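Local coordinates for enzyme subtilase SubTY from Bacillus sp. TY145 (Bacillus sp., PDB 5FFN), which probably cleaves peptide bonds in proteins as a subtilisin-like serine endopeptidase of the subtilase family, at residues G10-S13 with D17-I20; K99-K104 with A125-R130. One frame throughout, in Å; residues are numbered along the deposited sequence.

Overall arrangement
The two contacts follow one another along the chain and sit in different parts of the fold. Interaction 1 comes first, joining helix 9-15 to the loop that leads from it toward strand 29-35, and it is partly buried. Interaction 2 is a buried contact of the alpha/beta body, where strand 99-104 of the central sheet meets helix 114-131. Their centres are 29 Å apart and their nearest atoms about 14 Å, so they do not touch. Strand 29-35 relates them: the chain enters it after interaction 1, and it pairs parallel with strand 99-104. A local turn thus precedes the sheet that, as in other subtilases, probably carries the catalytic aspartate at the end of strand 29-35.

Interaction 1: residues G10-S13 with D17-I20; sequences GIKS and DQSI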
loop_
_atom_site.group_PDB
_atom_site.type_symbol
_atom_site.label_atom_id
_atom_site.label_comp_id
_atom_site.label_asym_id
_atom_site.label_seq_id
_atom_site.Cartn_x
_atom_site.Cartn_y
_atom_site.Cartn_z
ATOM N N GLY A 10 8.994 -6.953 9.496
ATOM C CA GLY A 10 7.561 -7.110 9.162
ATOM C C GLY A 10 7.179 -8.533 8.788
ATOM O O GLY A 10 6.058 -8.987 9.046
ATOM N N ILE A 11 8.127 -9.217 8.146
ATOM C CA ILE A 11 7.932 -10.576 7.694
ATOM C C ILE A 11 7.949 -11.467 8.914
ATOM O O ILE A 11 7.060 -12.291 9.060
ATOM C CB ILE A 11 8.981 -11.011 6.652
ATOM C CG1 ILE A 11 9.002 -10.039 5.460
ATOM C CG2 ILE A 11 8.716 -12.436 6.185
ATOM C CD1 ILE A 11 7.684 -10.008 4.621
ATOM N N LYS A 12 8.967 -11.323 9.771
ATOM C CA LYS A 12 9.009 -12.070 11.043
ATOM C C LYS A 12 7.759 -11.791 11.877
ATOM O O LYS A 12 7.161 -12.701 12.463
ATOM C CB LYS A 12 10.209 -11.655 11.860
ATOM C CG LYS A 12 11.587 -12.128 11.304
ATOM C CD LYS A 12 12.686 -11.530 12.226
ATOM C CE LYS A 12 14.021 -12.216 12.063
ATOM N NZ LYS A 12 14.911 -11.675 10.980
ATOM N N SER A 13 7.354 -10.528 11.905
ATOM C CA SER A 13 6.207 -10.124 12.709
ATOM C C SER A 13 4.896 -10.761 12.199
ATOM O O SER A 13 4.105 -11.321 12.975
ATOM C CB SER A 13 6.090 -8.596 12.738
ATOM O OG SER A 13 4.931 -8.203 13.478
ATOM N N ASP A 17 6.870 -15.233 14.183
ATOM C CA ASP A 17 7.989 -16.153 14.409
ATOM C C ASP A 17 9.319 -15.458 14.176
ATOM O O ASP A 17 9.721 -15.264 13.050
ATOM C CB ASP A 17 7.853 -17.352 13.506
ATOM C CG ASP A 17 8.840 -18.477 13.865
ATOM O OD1 ASP A 17 9.767 -18.248 14.650
ATOM O OD2 ASP A 17 8.658 -19.574 13.334
ATOM N N GLN A 18 9.986 -15.088 15.257
ATOM C CA GLN A 18 11.207 -14.300 15.176
ATOM C C GLN A 18 12.379 -15.137 14.697
ATOM O O GLN A 18 13.418 -14.607 14.303
ATOM C CB GLN A 18 11.496 -13.648 16.520
ATOM C CG GLN A 18 10.484 -12.598 16.910
ATOM C CD GLN A 18 10.327 -11.550 15.823
ATOM O OE1 GLN A 18 9.233 -11.356 15.283
ATOM N NE2 GLN A 18 11.431 -10.908 15.465
ATOM N N SER A 19 12.172 -16.436 14.622
ATOM C CA SER A 19 13.235 -17.348 14.243
ATOM C C SER A 19 13.274 -17.677 12.741
ATOM O O SER A 19 14.271 -18.235 12.273
ATOM C CB SER A 19 13.098 -18.625 15.049
ATOM O OG SER A 19 12.182 -19.529 14.444
ATOM N N ILE A 20 12.234 -17.352 11.967
ATOM C CA ILE A 20 12.245 -17.753 10.548
ATOM C C ILE A 20 13.402 -17.135 9.745
ATOM O O ILE A 20 13.787 -15.983 9.961
ATOM C CB ILE A 20 10.937 -17.402 9.795
ATOM C CG1 ILE A 20 10.587 -15.921 9.949
ATOM C CG2 ILE A 20 9.769 -18.305 10.220
ATOM C CD1 ILE A 20 9.668 -15.456 8.829
#
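K12 and D17 tie segment 10-13 of helix 9-15 to the loop that follows it: the backbone N of D17 donates to K12 O over 3.1 Å, an almost straight bond at 175°. Beyond it the loop folds into a type I beta turn from D17 to I20, combined with an Asx turn, and K12 lies across this turn, illustrating how a long polar side chain can pack along most of its length. Its CB begins beside the amide of Q18, 3.6 Å from Q18 OE1. CG continues past I20 in the opposite sense, 4.2 Å from I20 CG1, while CD lies 3.5 Å from Q18 NE2, the two chains crossing at about a right angle. K12 CE then rests 3.3 Å from the backbone oxygen Q18 O. Up to this point the chain is nearly extended; a bend at the last torsion (chi4 87°) turns NZ off that line, and it is hydrogen-bonded to T7 O. T7 also binds the turn itself, through a bond from its OG1 to I20 O. With an alanine here, T7 O would probably be left without its ammonium partner and a gap would open between the Q18 amide and I20. The methyl I20 CD1 reaches I11 CG2 at 4.1 Å, adding a small apolar patch. The turn is secured by D17, whose OD1 accepts two bonds from the same face of the carboxylate: S19 N comes from above the plane, and S19 OG, 2.7 Å from D17 OD1, arrives on the syn side.

Interaction 2: residues K99-K104 with A125-R130; sequences KLWAYK and ADEASR
W101 and Y103, two residues apart on strand 99-104, both point toward segment 125-130 of helix 114-131, and E127 receives them with different parts of its side chain. The indole touches with the far end of its six-membered ring: W101 CZ3 lies 3.5 Å from E127 CB, which comes at an oblique angle to the ring. The backbone nitrogen of A128 meets the same ring at its edge and in its plane, 3.9 Å from W101 CH2. Y103 approaches hydroxyl first, with OH 3.6 Å from E127 CG, so CB mainly meets the indole and CG the phenol oxygen. Neither ring lies flat against the carboxylate; its plane is turned 60° from the indole and 55° from the phenol.

What keeps the acid in place is polar. A bend at chi2 folds the chain of E127 and brings the carboxylate to R130 in a salt bridge: R130 NH2 donates to E127 OE1 over 2.9 Å, on the syn side but well out of the carboxylate plane. From the neighbouring strand 49-54, Q51 joins the two sides, its OE1 bonded to Y103 OH and its NE2 to E127 OE1. The buried carboxylate therefore has both a charged and a neutral partner, which would be expected to favour its ionised form.

The axes of segments 99-104 and 125-130 run roughly antiparallel, at 148°, and approach to 12.4 Å, as suits the first half of a beta-alpha-beta crossover: helix 114-131 carries the chain past strand 29-35 to strand 134-142, in the layered alpha/beta fold of the subtilases.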
loop_
_atom_site.group_PDB
_atom_site.type_symbol
_atom_site.label_atom_id
_atom_site.label_comp_id
_atom_site.label_asym_id
_atom_site.label_seq_id
_atom_site.Cartn_x
_atom_site.Cartn_y
_atom_site.Cartn_z
ATOM N N LYS A 99 2.390 -15.594 -7.850
ATOM C CA LYS A 99 2.864 -14.996 -9.093
ATOM C C LYS A 99 2.459 -13.517 -9.157
ATOM O O LYS A 99 1.501 -13.105 -8.540
ATOM C CB LYS A 99 2.339 -15.751 -10.284
ATOM C CG LYS A 99 2.984 -17.139 -10.439
ATOM C CD LYS A 99 4.482 -17.124 -10.681
ATOM C CE LYS A 99 4.973 -18.608 -10.768
ATOM N NZ LYS A 99 6.421 -18.689 -11.131
ATOM N N LEU A 100 3.208 -12.781 -9.966
ATOM C CA LEU A 100 3.129 -11.326 -10.021
ATOM C C LEU A 100 2.511 -10.875 -11.337
ATOM O O LEU A 100 2.872 -11.347 -12.424
ATOM C CB LEU A 100 4.508 -10.719 -9.761
ATOM C CG LEU A 100 4.708 -9.232 -10.042
ATOM C CD1 LEU A 100 3.941 -8.368 -9.018
ATOM C CD2 LEU A 100 6.142 -8.838 -10.006
ATOM N N TRP A 101 1.536 -9.971 -11.242
ATOM C CA TRP A 101 1.118 -9.197 -12.401
ATOM C C TRP A 101 1.612 -7.757 -12.136
ATOM O O TRP A 101 1.059 -7.026 -11.285
ATOM C CB TRP A 101 -0.373 -9.246 -12.642
ATOM C CG TRP A 101 -1.037 -10.596 -13.023
ATOM C CD1 TRP A 101 -0.419 -11.803 -13.183
ATOM C CD2 TRP A 101 -2.409 -10.805 -13.339
ATOM N NE1 TRP A 101 -1.323 -12.755 -13.576
ATOM C CE2 TRP A 101 -2.556 -12.174 -13.689
ATOM C CE3 TRP A 101 -3.551 -9.971 -13.373
ATOM C CZ2 TRP A 101 -3.773 -12.727 -14.016
ATOM C CZ3 TRP A 101 -4.760 -10.532 -13.717
ATOM C CH2 TRP A 101 -4.859 -11.910 -14.063
ATOM N N ALA A 102 2.645 -7.344 -12.866
ATOM C CA ALA A 102 3.291 -6.055 -12.629
ATOM C C ALA A 102 2.666 -5.036 -13.575
ATOM O O ALA A 102 2.955 -5.045 -14.761
ATOM C CB ALA A 102 4.794 -6.140 -12.818
ATOM N N TYR A 103 1.769 -4.191 -13.047
ATOM C CA TYR A 103 1.059 -3.201 -13.868
ATOM C C TYR A 103 1.549 -1.816 -13.508
ATOM O O TYR A 103 1.380 -1.366 -12.378
ATOM C CB TYR A 103 -0.433 -3.278 -13.637
ATOM C CG TYR A 103 -1.177 -4.409 -14.296
ATOM C CD1 TYR A 103 -0.539 -5.564 -14.786
ATOM C CD2 TYR A 103 -2.569 -4.352 -14.390
ATOM C CE1 TYR A 103 -1.276 -6.604 -15.359
ATOM C CE2 TYR A 103 -3.298 -5.371 -14.979
ATOM C CZ TYR A 103 -2.626 -6.519 -15.456
ATOM O OH TYR A 103 -3.409 -7.523 -16.018
ATOM N N LYS A 104 2.191 -1.144 -14.457
ATOM C CA LYS A 104 2.728 0.207 -14.195
ATOM C C LYS A 104 1.633 1.239 -14.447
ATOM O O LYS A 104 1.125 1.359 -15.568
ATOM C CB LYS A 104 3.963 0.514 -15.054
ATOM C CG LYS A 104 4.543 1.870 -14.811
ATOM C CD LYS A 104 5.837 2.103 -15.581
ATOM C CE LYS A 104 6.544 3.359 -15.163
ATOM N NZ LYS A 104 7.813 3.564 -15.959
ATOM N N ALA A 125 -9.415 -7.105 -13.552
ATOM C CA ALA A 125 -10.704 -7.797 -13.406
ATOM C C ALA A 125 -11.046 -8.590 -14.669
ATOM O O ALA A 125 -11.427 -9.764 -14.592
ATOM C CB ALA A 125 -11.798 -6.820 -13.083
ATOM N N ASP A 126 -10.805 -7.965 -15.825
ATOM C CA ASP A 126 -11.059 -8.618 -17.112
ATOM C C ASP A 126 -10.129 -9.804 -17.315
ATOM O O ASP A 126 -10.577 -10.870 -17.733
ATOM C CB ASP A 126 -10.940 -7.611 -18.242
ATOM C CG ASP A 126 -12.116 -6.646 -18.297
ATOM O OD1 ASP A 126 -13.172 -6.895 -17.708
ATOM O OD2 ASP A 126 -11.999 -5.607 -18.957
ATOM N N GLU A 127 -8.858 -9.634 -16.969
ATOM C CA GLU A 127 -7.874 -10.713 -17.057
ATOM C C GLU A 127 -8.237 -11.848 -16.109
ATOM O O GLU A 127 -8.116 -13.032 -16.466
ATOM C CB GLU A 127 -6.466 -10.214 -16.757
ATOM C CG GLU A 127 -5.894 -9.321 -17.841
ATOM C CD GLU A 127 -5.556 -10.096 -19.102
ATOM O OE1 GLU A 127 -4.705 -10.990 -19.061
ATOM O OE2 GLU A 127 -6.194 -9.811 -20.116
ATOM N N ALA A 128 -8.666 -11.485 -14.901
ATOM C CA ALA A 128 -9.081 -12.476 -13.901
ATOM C C ALA A 128 -10.266 -13.307 -14.373
ATOM O O ALA A 128 -10.256 -14.544 -14.280
ATOM C CB ALA A 128 -9.384 -11.780 -12.515
ATOM N N SER A 129 -11.283 -12.641 -14.896
ATOM C CA SER A 129 -12.440 -13.352 -15.385
ATOM C C SER A 129 -12.071 -14.231 -16.574
ATOM O O SER A 129 -12.566 -15.352 -16.678
ATOM C CB SER A 129 -13.547 -12.387 -15.775
ATOM O OG SER A 129 -13.055 -11.304 -16.538
ATOM N N ARG A 130 -11.227 -13.738 -17.466
ATOM C CA ARG A 130 -10.901 -14.498 -18.688
ATOM C C ARG A 130 -10.126 -15.760 -18.334
ATOM O O ARG A 130 -10.469 -16.863 -18.789
ATOM C CB ARG A 130 -10.092 -13.663 -19.673
ATOM C CG ARG A 130 -9.953 -14.371 -21.029
ATOM C CD ARG A 130 -9.141 -13.570 -21.978
ATOM N NE ARG A 130 -7.736 -13.740 -21.643
ATOM C CZ ARG A 130 -6.992 -12.828 -21.073
ATOM N NH1 ARG A 130 -7.522 -11.635 -20.789
ATOM N NH2 ARG A 130 -5.709 -13.114 -20.805
#